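Local coordinates for cellulose biosynthesis protein BcsG (PDB 5OLT) that is required for cellulose biosynthesis in Salmonella and belongs, through this zinc-bound extramembrane domain, to the alkaline phosphatase family of metalloenzymes, at residues F59-I64 with K258-V263; H87-F92 with V296-M301; N196-G201 with D246-E251; Y318-E323 with N347-A352. All blocks are in the same frame, centred on the assembly; numbering follows the deposited sequence.

Contact 1: residues F59-I64 with K258-V263; sequences FDLLVI and KVMVVV
Ile64 and Val261 meet in the closely packed part of this parallel strand pair, where CD1 of Ile64 lies 3.7 Å from CG1 of Val261 on the face shared with Leu62 and Val263. The axes of the two strand segments approach to 4.7 Å at 14°, and five backbone hydrogen bonds join them. The straightest is Ile64 N to Val262 O, at 2.7 Å with 173° at the hydrogen. On the other face Leu61, its CG anti to the backbone N (chi1 171°), carries CD1 alongside Met260, 3.9 Å from CG of Met260 and 4.0 Å from CG2 of Val262. The buried Phe59 packs there too, its CE2 4.0 Å from CB of Met260. Helix 318-328 covers Met260 and Val262, while Trp198 of helix 191-203 packs on Leu62 and Val259.

The N-terminal end is wetter and more polar. Lys258, partly exposed, sends its amine away from the partner strand; its carbonyl O takes the N-H of Asp60 and also a water 2.7 Å away, which donates more weakly to OD2 of Asp60. The same carboxylate has firmer partners in Ser210, through OD1, and Arg257, a salt bridge through OD2. The hydrophobic central sheet of this alkaline phosphatase-like domain thus gains a hydrated margin, where Arg257 probably stabilises the buried carboxylate of Asp60 as an anion.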
loop_
_atom_site.group_PDB
_atom_site.type_symbol
_atom_site.label_atom_id
_atom_site.label_comp_id
_atom_site.label_asym_id
_atom_site.label_seq_id
_atom_site.Cartn_x
_atom_site.Cartn_y
_atom_site.Cartn_z
ATOM N N PHE A 59 -12.263 -10.010 13.499
ATOM C CA PHE A 59 -10.961 -10.408 12.979
ATOM C C PHE A 59 -10.016 -9.225 13.131
ATOM O O PHE A 59 -10.465 -8.113 13.464
ATOM C CB PHE A 59 -11.069 -10.836 11.503
ATOM C CG PHE A 59 -11.349 -9.698 10.536
ATOM C CD1 PHE A 59 -12.652 -9.207 10.360
ATOM C CD2 PHE A 59 -10.297 -9.094 9.821
ATOM C CE1 PHE A 59 -12.904 -8.166 9.473
ATOM C CE2 PHE A 59 -10.567 -8.063 8.908
ATOM C CZ PHE A 59 -11.874 -7.593 8.739
ATOM N N ASP A 60 -8.729 -9.470 12.883
ATOM C CA ASP A 60 -7.705 -8.423 12.919
ATOM C C ASP A 60 -7.202 -8.091 11.523
ATOM O O ASP A 60 -6.957 -9.001 10.713
ATOM C CB ASP A 60 -6.511 -8.858 13.771
ATOM C CG ASP A 60 -6.868 -9.143 15.193
ATOM O OD1 ASP A 60 -7.684 -8.387 15.751
ATOM O OD2 ASP A 60 -6.295 -10.119 15.776
ATOM N N LEU A 61 -7.101 -6.794 11.224
ATOM C CA LEU A 61 -6.446 -6.290 10.002
ATOM C C LEU A 61 -5.032 -5.851 10.354
ATOM O O LEU A 61 -4.833 -5.107 11.324
ATOM C CB LEU A 61 -7.232 -5.097 9.405
ATOM C CG LEU A 61 -6.508 -4.373 8.260
ATOM C CD1 LEU A 61 -6.435 -5.249 7.024
ATOM C CD2 LEU A 61 -7.207 -3.074 7.873
ATOM N N LEU A 62 -4.052 -6.323 9.588
ATOM C CA LEU A 62 -2.649 -5.888 9.832
ATOM C C LEU A 62 -2.117 -5.372 8.503
ATOM O O LEU A 62 -2.055 -6.129 7.530
ATOM C CB LEU A 62 -1.829 -7.087 10.320
ATOM C CG LEU A 62 -0.332 -6.879 10.426
ATOM C CD1 LEU A 62 0.032 -5.746 11.368
ATOM C CD2 LEU A 62 0.332 -8.183 10.857
ATOM N N VAL A 63 -1.796 -4.076 8.448
ATOM C CA VAL A 63 -1.256 -3.467 7.227
ATOM C C VAL A 63 0.244 -3.289 7.423
ATOM O O VAL A 63 0.687 -2.617 8.373
ATOM C CB VAL A 63 -1.937 -2.107 6.944
ATOM C CG1 VAL A 63 -1.314 -1.416 5.734
ATOM C CG2 VAL A 63 -3.418 -2.289 6.739
ATOM N N ILE A 64 1.027 -3.918 6.542
ATOM C CA ILE A 64 2.481 -3.953 6.649
ATOM C C ILE A 64 3.015 -3.041 5.533
ATOM O O ILE A 64 2.964 -3.399 4.344
ATOM C CB ILE A 64 2.986 -5.420 6.486
ATOM C CG1 ILE A 64 2.434 -6.286 7.635
ATOM C CG2 ILE A 64 4.510 -5.463 6.420
ATOM C CD1 ILE A 64 2.826 -7.740 7.542
ATOM N N LYS A 258 -8.205 -15.275 13.091
ATOM C CA LYS A 258 -8.719 -14.695 11.843
ATOM C C LYS A 258 -8.006 -13.357 11.624
ATOM O O LYS A 258 -8.165 -12.418 12.405
ATOM C CB LYS A 258 -10.229 -14.486 11.938
ATOM C CG LYS A 258 -10.994 -15.808 12.021
ATOM C CD LYS A 258 -12.460 -15.577 12.318
ATOM C CE LYS A 258 -13.252 -16.896 12.343
ATOM N NZ LYS A 258 -12.838 -17.859 13.424
ATOM N N VAL A 259 -7.199 -13.297 10.559
ATOM C CA VAL A 259 -6.381 -12.125 10.276
ATOM C C VAL A 259 -6.389 -11.851 8.791
ATOM O O VAL A 259 -6.237 -12.752 7.979
ATOM C CB VAL A 259 -4.927 -12.271 10.775
ATOM C CG1 VAL A 259 -4.146 -10.946 10.582
ATOM C CG2 VAL A 259 -4.846 -12.659 12.250
ATOM N N MET A 260 -6.537 -10.572 8.452
ATOM C CA MET A 260 -6.333 -10.103 7.089
ATOM C C MET A 260 -5.031 -9.336 7.079
ATOM O O MET A 260 -4.931 -8.327 7.760
ATOM C CB MET A 260 -7.493 -9.205 6.655
ATOM C CG MET A 260 -7.337 -8.645 5.242
ATOM S SD MET A 260 -8.756 -7.627 4.841
ATOM C CE MET A 260 -8.375 -7.122 3.175
ATOM N N VAL A 261 -4.049 -9.820 6.328
ATOM C CA VAL A 261 -2.725 -9.162 6.228
ATOM C C VAL A 261 -2.615 -8.513 4.862
ATOM O O VAL A 261 -2.874 -9.142 3.842
ATOM C CB VAL A 261 -1.568 -10.150 6.440
ATOM C CG1 VAL A 261 -0.234 -9.426 6.242
ATOM C CG2 VAL A 261 -1.658 -10.739 7.851
ATOM N N VAL A 262 -2.313 -7.213 4.849
ATOM C CA VAL A 262 -2.089 -6.465 3.614
ATOM C C VAL A 262 -0.645 -5.998 3.629
ATOM O O VAL A 262 -0.242 -5.315 4.579
ATOM C CB VAL A 262 -3.010 -5.241 3.506
ATOM C CG1 VAL A 262 -2.697 -4.481 2.207
ATOM C CG2 VAL A 262 -4.463 -5.694 3.569
ATOM N N VAL A 263 0.126 -6.380 2.616
ATOM C CA VAL A 263 1.489 -5.903 2.481
ATOM C C VAL A 263 1.460 -4.859 1.376
ATOM O O VAL A 263 1.053 -5.179 0.248
ATOM C CB VAL A 263 2.439 -7.054 2.095
ATOM C CG1 VAL A 263 3.830 -6.495 1.737
ATOM C CG2 VAL A 263 2.516 -8.016 3.253
HETATM O O HOH W 1 -8.262 -12.473 15.094
#

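Contact 2: residues H87-F92 with V296-M301; sequences HFDILF and VKFFGM
Phe298 N gives a bond of 2.8 Å to OD2 of Asp89 that is nearly straight at 168° and reaches the carboxylate from well above its plane. Asp89 CG stands beside its own backbone N (chi1 -65°), which carries the carboxylate along the partner strand to the N-H of Phe298. Lys297, in one of its two conformers, donates from NZ to the backbone O of His87 over 2.7 Å, lying in the plane of that carbonyl. Two donors grip Val296 O, Asp89 N at 2.9 Å and Ile90 N at 3.0 Å, both in its carbonyl plane; Val296 N returns a bond to Ile90 O.

With Asp89 and Ile90 both facing Val296, the geometry is a classic beta bulge at the start of strand 90-96, which runs antiparallel to strand 291-299 in the mixed central sheet. Lys297 NZ also has a long, weak ion pair with Glu253.

The same OD2 of Asp89 also sits at the edge of the Phe298 ring, 3.5 Å from CD2 of Phe298, with carboxylate and ring only 12° from coplanar. CD1 of Ile90 comes to the same ring's edge, and the CB atoms of Ile90 and Val296 approach to 4.1 Å. Across the backbone, CD1 of Phe88 rests 3.5 Å from Val296 N, while Leu324 of helix 318-328 packs against both Ile90 and Val296.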
loop_
_atom_site.group_PDB
_atom_site.type_symbol
_atom_site.label_atom_id
_atom_site.label_comp_id
_atom_site.label_asym_id
_atom_site.label_seq_id
_atom_site.Cartn_x
_atom_site.Cartn_y
_atom_site.Cartn_z
ATOM N N HIS A 87 2.981 -17.085 -1.225
ATOM C CA HIS A 87 2.167 -17.352 -0.075
ATOM C C HIS A 87 0.946 -16.460 0.049
ATOM O O HIS A 87 0.020 -16.774 0.765
ATOM C CB HIS A 87 3.061 -17.405 1.165
ATOM C CG HIS A 87 4.036 -18.551 1.122
ATOM N ND1 HIS A 87 5.180 -18.592 1.885
ATOM C CD2 HIS A 87 4.064 -19.671 0.358
ATOM C CE1 HIS A 87 5.847 -19.702 1.632
ATOM N NE2 HIS A 87 5.206 -20.362 0.690
ATOM N N PHE A 88 0.889 -15.410 -0.743
ATOM C CA PHE A 88 -0.292 -14.527 -0.709
ATOM C C PHE A 88 -1.523 -15.167 -1.324
ATOM O O PHE A 88 -1.420 -16.089 -2.124
ATOM C CB PHE A 88 0.022 -13.225 -1.476
ATOM C CG PHE A 88 0.983 -12.323 -0.750
ATOM C CD1 PHE A 88 0.554 -11.567 0.338
ATOM C CD2 PHE A 88 2.307 -12.276 -1.140
ATOM C CE1 PHE A 88 1.454 -10.750 1.013
ATOM C CE2 PHE A 88 3.239 -11.478 -0.458
ATOM C CZ PHE A 88 2.809 -10.718 0.619
ATOM N N ASP A 89 -2.683 -14.664 -0.954
ATOM C CA ASP A 89 -3.915 -15.044 -1.620
ATOM C C ASP A 89 -4.163 -14.190 -2.835
ATOM O O ASP A 89 -4.697 -14.668 -3.817
ATOM C CB ASP A 89 -5.111 -14.929 -0.686
ATOM C CG ASP A 89 -5.059 -15.882 0.474
ATOM O OD1 ASP A 89 -4.406 -16.967 0.369
ATOM O OD2 ASP A 89 -5.718 -15.572 1.493
ATOM N N ILE A 90 -3.768 -12.917 -2.778
ATOM C CA ILE A 90 -3.993 -11.929 -3.828
ATOM C C ILE A 90 -2.685 -11.177 -4.005
ATOM O O ILE A 90 -2.098 -10.733 -2.999
ATOM C CB ILE A 90 -5.113 -10.956 -3.413
ATOM C CG1 ILE A 90 -6.435 -11.682 -3.167
ATOM C CG2 ILE A 90 -5.248 -9.840 -4.463
ATOM C CD1 ILE A 90 -7.466 -10.815 -2.443
ATOM N N LEU A 91 -2.234 -10.998 -5.231
ATOM C CA LEU A 91 -0.968 -10.294 -5.470
ATOM C C LEU A 91 -1.164 -9.311 -6.608
ATOM O O LEU A 91 -1.553 -9.709 -7.725
ATOM C CB LEU A 91 0.129 -11.336 -5.784
ATOM C CG LEU A 91 1.548 -10.830 -5.998
ATOM C CD1 LEU A 91 2.061 -10.099 -4.760
ATOM C CD2 LEU A 91 2.453 -12.016 -6.334
ATOM N N PHE A 92 -0.892 -8.036 -6.331
ATOM C CA PHE A 92 -1.000 -7.017 -7.383
ATOM C C PHE A 92 0.290 -6.900 -8.179
ATOM O O PHE A 92 1.386 -6.805 -7.598
ATOM C CB PHE A 92 -1.281 -5.655 -6.728
ATOM C CG PHE A 92 -2.659 -5.530 -6.128
ATOM C CD1 PHE A 92 -2.923 -5.977 -4.824
ATOM C CD2 PHE A 92 -3.678 -4.903 -6.830
ATOM C CE1 PHE A 92 -4.185 -5.846 -4.255
ATOM C CE2 PHE A 92 -4.953 -4.754 -6.268
ATOM C CZ PHE A 92 -5.221 -5.217 -4.966
ATOM N N VAL A 296 -2.226 -9.512 -0.417
ATOM C CA VAL A 296 -3.181 -9.719 0.665
ATOM C C VAL A 296 -3.196 -11.201 0.968
ATOM O O VAL A 296 -3.174 -12.022 0.049
ATOM C CB VAL A 296 -4.599 -9.256 0.251
ATOM C CG1 VAL A 296 -5.599 -9.422 1.399
ATOM C CG2 VAL A 296 -4.582 -7.788 -0.207
ATOM N N LYS A 297 -3.213 -11.523 2.248
ATOM C CA LYS A 297 -3.348 -12.924 2.682
ATOM C C LYS A 297 -4.352 -12.976 3.815
ATOM O O LYS A 297 -4.307 -12.158 4.737
ATOM C CB LYS A 297 -2.003 -13.475 3.186
ATOM C CG LYS A 297 -1.973 -14.986 3.417
ATOM C CD LYS A 297 -0.540 -15.482 3.625
ATOM C CE LYS A 297 -0.523 -16.961 4.012
ATOM N NZ LYS A 297 -1.123 -17.866 2.999
ATOM N N PHE A 298 -5.255 -13.947 3.750
ATOM C CA PHE A 298 -6.208 -14.182 4.850
ATOM C C PHE A 298 -5.814 -15.423 5.647
ATOM O O PHE A 298 -5.407 -16.454 5.063
ATOM C CB PHE A 298 -7.617 -14.376 4.303
ATOM C CG PHE A 298 -8.169 -13.171 3.575
ATOM C CD1 PHE A 298 -8.885 -12.181 4.279
ATOM C CD2 PHE A 298 -8.004 -13.033 2.191
ATOM C CE1 PHE A 298 -9.408 -11.077 3.597
ATOM C CE2 PHE A 298 -8.506 -11.933 1.521
ATOM C CZ PHE A 298 -9.233 -10.957 2.224
ATOM N N PHE A 299 -5.883 -15.312 6.959
ATOM C CA PHE A 299 -5.542 -16.402 7.870
ATOM C C PHE A 299 -6.785 -16.737 8.668
ATOM O O PHE A 299 -7.617 -15.850 8.956
ATOM C CB PHE A 299 -4.447 -15.981 8.841
ATOM C CG PHE A 299 -3.133 -15.694 8.168
ATOM C CD1 PHE A 299 -2.866 -14.435 7.614
ATOM C CD2 PHE A 299 -2.178 -16.683 8.083
ATOM C CE1 PHE A 299 -1.661 -14.168 6.996
ATOM C CE2 PHE A 299 -0.967 -16.418 7.433
ATOM C CZ PHE A 299 -0.716 -15.160 6.916
ATOM N N GLY A 300 -6.926 -18.023 8.986
ATOM C CA GLY A 300 -7.987 -18.479 9.865
ATOM C C GLY A 300 -9.317 -18.669 9.167
ATOM O O GLY A 300 -10.356 -18.765 9.845
ATOM N N MET A 301 -9.322 -18.724 7.833
ATOM C CA MET A 301 -10.566 -18.950 7.080
ATOM C C MET A 301 -11.001 -20.411 7.163
ATOM O O MET A 301 -10.167 -21.323 7.121
ATOM C CB MET A 301 -10.439 -18.573 5.619
ATOM C CG MET A 301 -10.208 -17.075 5.391
ATOM S SD MET A 301 -10.041 -16.725 3.634
ATOM C CE MET A 301 -11.679 -17.060 2.978
#

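Contact 3: residues N196-G201 with D246-E251; sequences NRWLTG and DAFFTE
Phe248 extends its ring between three side chains of helix 191-203, and its contacts with segment 196-201 are made through CD1, CE1 and CZ. CZ of Phe248 lies 3.8 Å from CE3 of Trp198, each atom near the plane of the other ring, so the two aromatics meet edge to edge while their side chains cross at about a right angle. CE1 of Phe248 is 3.9 Å from CD2 of Leu199, whose CB touches the ring at its edge. At the third position, OD1 of Asn196 lies 3.7 Å from CE1 of Phe248 in the plane of the ring, with amide and ring turned 62° apart; such an approach puts the oxygen against the C-H rim, probably a weakly favourable electrostatic arrangement.

With CG anti to the backbone N (chi1 -171°), Phe248 reaches toward helix 191-203, and side chains of both helices together fill the 11.3 Å between the segment axes, which run nearly parallel at -16°. Trp198 is fixed at its indole nitrogen by a hydrogen bond from NE1 to Thr212.

Leu192 and Leu195 of helix 191-203 also touch Phe248, and Leu252 of helix 234-255 packs on Trp198 and Leu199. Both helices lie over the same face of the central sheet, where Phe249 packs against Val261 of strand 259-265.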
loop_
_atom_site.group_PDB
_atom_site.type_symbol
_atom_site.label_atom_id
_atom_site.label_comp_id
_atom_site.label_asym_id
_atom_site.label_seq_id
_atom_site.Cartn_x
_atom_site.Cartn_y
_atom_site.Cartn_z
ATOM N N ASN A 196 5.840 -10.702 16.483
ATOM C CA ASN A 196 5.497 -11.649 17.554
ATOM C C ASN A 196 4.933 -10.939 18.787
ATOM O O ASN A 196 4.015 -11.467 19.447
ATOM C CB ASN A 196 6.687 -12.508 17.908
ATOM C CG ASN A 196 6.830 -13.688 16.965
ATOM O OD1 ASN A 196 5.847 -14.190 16.404
ATOM N ND2 ASN A 196 8.056 -14.155 16.800
ATOM N N ARG A 197 5.450 -9.755 19.081
ATOM C CA ARG A 197 4.916 -8.938 20.176
ATOM C C ARG A 197 3.477 -8.532 19.864
ATOM O O ARG A 197 2.585 -8.595 20.704
ATOM C CB ARG A 197 5.818 -7.719 20.427
ATOM C CG ARG A 197 5.205 -6.751 21.443
ATOM C CD ARG A 197 6.189 -5.677 21.857
ATOM N NE ARG A 197 7.308 -6.244 22.630
ATOM C CZ ARG A 197 8.280 -5.533 23.193
ATOM N NH1 ARG A 197 8.294 -4.207 23.107
ATOM N NH2 ARG A 197 9.236 -6.167 23.883
ATOM N N TRP A 198 3.215 -8.134 18.613
ATOM C CA TRP A 198 1.867 -7.817 18.188
ATOM C C TRP A 198 0.928 -9.028 18.359
ATOM O O TRP A 198 -0.192 -8.897 18.878
ATOM C CB TRP A 198 1.915 -7.369 16.714
ATOM C CG TRP A 198 0.582 -7.153 16.091
ATOM C CD1 TRP A 198 -0.166 -6.018 16.158
ATOM C CD2 TRP A 198 -0.184 -8.097 15.346
ATOM N NE1 TRP A 198 -1.350 -6.187 15.504
ATOM C CE2 TRP A 198 -1.401 -7.458 14.989
ATOM C CE3 TRP A 198 0.038 -9.416 14.929
ATOM C CZ2 TRP A 198 -2.384 -8.091 14.231
ATOM C CZ3 TRP A 198 -0.951 -10.053 14.197
ATOM C CH2 TRP A 198 -2.153 -9.390 13.863
ATOM N N LEU A 199 1.400 -10.204 17.961
ATOM C CA LEU A 199 0.586 -11.434 17.992
ATOM C C LEU A 199 0.233 -11.846 19.430
ATOM O O LEU A 199 -0.879 -12.274 19.690
ATOM C CB LEU A 199 1.296 -12.582 17.265
ATOM C CG LEU A 199 0.465 -13.873 17.138
ATOM C CD1 LEU A 199 -0.895 -13.655 16.463
ATOM C CD2 LEU A 199 1.297 -14.912 16.379
ATOM N N THR A 200 1.170 -11.714 20.359
ATOM C CA THR A 200 0.872 -12.007 21.783
ATOM C C THR A 200 -0.202 -11.017 22.292
ATOM O O THR A 200 -1.172 -11.418 22.956
ATOM C CB THR A 200 2.110 -11.866 22.691
ATOM O OG1 THR A 200 2.460 -10.483 22.802
ATOM C CG2 THR A 200 3.322 -12.689 22.168
ATOM N N GLY A 201 -0.032 -9.726 21.963
ATOM C CA GLY A 201 -0.980 -8.674 22.416
ATOM C C GLY A 201 -2.408 -8.936 21.954
ATOM O O GLY A 201 -3.366 -8.764 22.738
ATOM N N ASP A 246 7.706 -14.483 6.104
ATOM C CA ASP A 246 7.217 -15.830 5.875
ATOM C C ASP A 246 7.141 -16.642 7.150
ATOM O O ASP A 246 6.169 -17.380 7.351
ATOM C CB ASP A 246 8.085 -16.530 4.828
ATOM C CG ASP A 246 7.297 -17.491 3.983
ATOM O OD1 ASP A 246 6.151 -17.149 3.575
ATOM O OD2 ASP A 246 7.827 -18.584 3.730
ATOM N N ALA A 247 8.123 -16.487 8.035
ATOM C CA ALA A 247 8.124 -17.152 9.330
ATOM C C ALA A 247 6.919 -16.671 10.133
ATOM O O ALA A 247 6.222 -17.487 10.747
ATOM C CB ALA A 247 9.417 -16.899 10.069
ATOM N N PHE A 248 6.640 -15.368 10.100
ATOM C CA PHE A 248 5.487 -14.873 10.785
ATOM C C PHE A 248 4.174 -15.379 10.205
ATOM O O PHE A 248 3.254 -15.699 10.968
ATOM C CB PHE A 248 5.492 -13.342 10.845
ATOM C CG PHE A 248 4.412 -12.836 11.724
ATOM C CD1 PHE A 248 4.464 -13.156 13.104
ATOM C CD2 PHE A 248 3.348 -12.124 11.219
ATOM C CE1 PHE A 248 3.495 -12.735 13.970
ATOM C CE2 PHE A 248 2.319 -11.694 12.118
ATOM C CZ PHE A 248 2.404 -12.032 13.477
ATOM N N PHE A 249 4.078 -15.484 8.882
ATOM C CA PHE A 249 2.870 -16.042 8.280
ATOM C C PHE A 249 2.651 -17.448 8.836
ATOM O O PHE A 249 1.514 -17.829 9.142
ATOM C CB PHE A 249 2.986 -16.063 6.762
ATOM C CG PHE A 249 2.826 -14.718 6.099
ATOM C CD1 PHE A 249 2.714 -13.516 6.836
ATOM C CD2 PHE A 249 2.756 -14.651 4.707
ATOM C CE1 PHE A 249 2.560 -12.276 6.175
ATOM C CE2 PHE A 249 2.592 -13.435 4.057
ATOM C CZ PHE A 249 2.511 -12.253 4.785
ATOM N N THR A 250 3.724 -18.226 8.957
ATOM C CA THR A 250 3.613 -19.590 9.562
ATOM C C THR A 250 3.100 -19.551 11.012
ATOM O O THR A 250 2.211 -20.356 11.396
ATOM C CB THR A 250 4.943 -20.350 9.426
ATOM O OG1 THR A 250 5.250 -20.437 8.027
ATOM C CG2 THR A 250 4.842 -21.738 9.989
ATOM N N GLU A 251 3.631 -18.630 11.810
ATOM C CA GLU A 251 3.143 -18.404 13.176
ATOM C C GLU A 251 1.670 -18.032 13.183
ATOM O O GLU A 251 0.901 -18.525 14.039
ATOM C CB GLU A 251 3.951 -17.337 13.935
ATOM C CG GLU A 251 5.346 -17.764 14.340
ATOM C CD GLU A 251 5.332 -19.102 15.067
ATOM O OE1 GLU A 251 4.784 -19.157 16.199
ATOM O OE2 GLU A 251 5.849 -20.103 14.497
#

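Contact 4: residues Y318-E323 with N347-A352; sequences YLAISE and NLPQTA
Pro349 packs its ring against the flank of helix 318-328: the loop between helix 341-345 and strand 355-357 is laid, extended, on a helix that packs on the central sheet of the alkaline phosphatase-like domain. Followed round from CB, each ring carbon meets a different part of the helix. CB of Pro349 touches CD2 of Leu319 at 3.8 Å, and the two side chains cross at about a right angle. CG of Pro349 meets the helix backbone, 3.7 Å from CA of Ala320 and equally far from the carbonyl O of Leu319. CD turns to the next helical turn and lies 3.7 Å from CB of Glu323.

The aliphatic part of Glu323 therefore serves as an apolar surface. Its CG, anti to the backbone N (chi1 -179°), lies against the loop before the chain bends at chi2 (62°) and carries the carboxylate on, where OE2 forms a salt bridge with Arg327 of the same helix. Contact is by van der Waals packing between the segments, while polar links such as that of Gln350 N to Asp17 tie the loop to other parts of the chain. Arg44 also packs on Pro349 and Leu319. Next to the proline, Leu348 adds a single methyl: its CD2 sits 3.8 Å from CG of Glu323.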
loop_
_atom_site.group_PDB
_atom_site.type_symbol
_atom_site.label_atom_id
_atom_site.label_comp_id
_atom_site.label_asym_id
_atom_site.label_seq_id
_atom_site.Cartn_x
_atom_site.Cartn_y
_atom_site.Cartn_z
ATOM N N TYR A 318 -4.229 2.451 -3.836
ATOM C CA TYR A 318 -4.763 2.275 -2.477
ATOM C C TYR A 318 -6.262 2.037 -2.421
ATOM O O TYR A 318 -6.738 1.319 -1.520
ATOM C CB TYR A 318 -4.398 3.467 -1.607
ATOM C CG TYR A 318 -2.906 3.693 -1.590
ATOM C CD1 TYR A 318 -2.058 2.810 -0.909
ATOM C CD2 TYR A 318 -2.329 4.746 -2.311
ATOM C CE1 TYR A 318 -0.672 2.985 -0.918
ATOM C CE2 TYR A 318 -0.952 4.936 -2.340
ATOM C CZ TYR A 318 -0.123 4.073 -1.622
ATOM O OH TYR A 318 1.253 4.231 -1.659
ATOM N N LEU A 319 -7.020 2.633 -3.343
ATOM C CA LEU A 319 -8.469 2.470 -3.295
ATOM C C LEU A 319 -8.856 0.987 -3.383
ATOM O O LEU A 319 -9.838 0.567 -2.741
ATOM C CB LEU A 319 -9.164 3.289 -4.396
ATOM C CG LEU A 319 -10.680 3.453 -4.270
ATOM C CD1 LEU A 319 -11.050 4.259 -3.021
ATOM C CD2 LEU A 319 -11.220 4.109 -5.533
ATOM N N ALA A 320 -8.092 0.196 -4.152
ATOM C CA ALA A 320 -8.378 -1.250 -4.253
ATOM C C ALA A 320 -8.144 -1.982 -2.927
ATOM O O ALA A 320 -8.853 -2.977 -2.650
ATOM C CB ALA A 320 -7.553 -1.888 -5.358
ATOM N N ILE A 321 -7.179 -1.519 -2.125
ATOM C CA ILE A 321 -6.967 -2.097 -0.788
ATOM C C ILE A 321 -8.171 -1.784 0.097
ATOM O O ILE A 321 -8.747 -2.674 0.733
ATOM C CB ILE A 321 -5.662 -1.587 -0.137
ATOM C CG1 ILE A 321 -4.439 -1.898 -1.026
ATOM C CG2 ILE A 321 -5.530 -2.082 1.311
ATOM C CD1 ILE A 321 -4.190 -3.366 -1.316
ATOM N N SER A 322 -8.618 -0.526 0.077
ATOM C CA SER A 322 -9.783 -0.157 0.841
ATOM C C SER A 322 -11.006 -0.990 0.416
ATOM O O SER A 322 -11.798 -1.426 1.292
ATOM C CB SER A 322 -10.035 1.350 0.733
ATOM O OG SER A 322 -11.175 1.697 1.514
ATOM N N GLU A 323 -11.180 -1.205 -0.894
ATOM C CA GLU A 323 -12.307 -2.035 -1.318
ATOM C C GLU A 323 -12.218 -3.462 -0.798
ATOM O O GLU A 323 -13.222 -4.013 -0.342
ATOM C CB GLU A 323 -12.371 -2.043 -2.841
ATOM C CG GLU A 323 -13.517 -2.857 -3.400
ATOM C CD GLU A 323 -14.877 -2.381 -3.014
ATOM O OE1 GLU A 323 -15.058 -1.172 -2.749
ATOM O OE2 GLU A 323 -15.800 -3.245 -3.010
ATOM N N ASN A 347 -13.883 -6.798 -10.228
ATOM C CA ASN A 347 -14.483 -5.460 -10.170
ATOM C C ASN A 347 -13.883 -4.576 -9.090
ATOM O O ASN A 347 -14.555 -3.746 -8.510
ATOM C CB ASN A 347 -15.998 -5.547 -10.014
ATOM C CG ASN A 347 -16.600 -6.534 -10.979
ATOM O OD1 ASN A 347 -16.944 -7.665 -10.599
ATOM N ND2 ASN A 347 -16.635 -6.156 -12.246
ATOM N N LEU A 348 -12.600 -4.770 -8.829
ATOM C CA LEU A 348 -11.915 -3.871 -7.899
ATOM C C LEU A 348 -11.668 -2.553 -8.612
ATOM O O LEU A 348 -11.513 -2.512 -9.845
ATOM C CB LEU A 348 -10.588 -4.490 -7.436
ATOM C CG LEU A 348 -10.663 -5.725 -6.537
ATOM C CD1 LEU A 348 -9.293 -6.370 -6.366
ATOM C CD2 LEU A 348 -11.285 -5.413 -5.192
ATOM N N PRO A 349 -11.631 -1.474 -7.837
ATOM C CA PRO A 349 -11.351 -0.195 -8.511
ATOM C C PRO A 349 -9.978 -0.174 -9.178
ATOM O O PRO A 349 -8.973 -0.621 -8.603
ATOM C CB PRO A 349 -11.399 0.829 -7.385
ATOM C CG PRO A 349 -11.273 0.062 -6.145
ATOM C CD PRO A 349 -11.781 -1.337 -6.388
ATOM N N GLN A 350 -9.952 0.343 -10.401
ATOM C CA GLN A 350 -8.687 0.556 -11.131
ATOM C C GLN A 350 -8.342 2.018 -10.998
ATOM O O GLN A 350 -9.242 2.864 -10.887
ATOM C CB GLN A 350 -8.821 0.235 -12.626
ATOM C CG GLN A 350 -9.235 -1.222 -12.826
ATOM C CD GLN A 350 -9.350 -1.608 -14.272
ATOM O OE1 GLN A 350 -8.529 -1.238 -15.095
ATOM N NE2 GLN A 350 -10.355 -2.439 -14.576
ATOM N N THR A 351 -7.046 2.306 -11.004
ATOM C CA THR A 351 -6.569 3.681 -10.838
ATOM C C THR A 351 -5.414 3.856 -11.794
ATOM O O THR A 351 -4.499 3.007 -11.855
ATOM C CB THR A 351 -6.084 3.921 -9.387
ATOM O OG1 THR A 351 -7.151 3.606 -8.471
ATOM C CG2 THR A 351 -5.667 5.389 -9.193
ATOM N N ALA A 352 -5.441 4.935 -12.567
ATOM C CA ALA A 352 -4.324 5.219 -13.475
ATOM C C ALA A 352 -3.047 5.445 -12.649
ATOM O O ALA A 352 -3.124 5.957 -11.502
ATOM C CB ALA A 352 -4.636 6.441 -14.356
#

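Overall arrangement
Contacts 1 and 2 share the seven-stranded mixed sheet: strands 60-66, 259-265, 291-299 and 90-96 are successive neighbours, and the contact centres lie about 9 Å apart. Contact 3, its centre about 11 Å from that of contact 1, covers one face with helices 191-203 and 234-255, the latter leading into strand 259-265. Contact 4 puts helix 318-328 on the other face, where Ile321 touches both Val262 and Phe92; its centre is about 28 Å from that of contact 3. Along the chain, contacts 1 and 2 interlock, both enclose contact 3, and contact 4 follows in series. Together they build an alpha/beta/alpha core, the layered fold of the alkaline phosphatase family, which carries the zinc site about 13 Å from the side chain of Ile64.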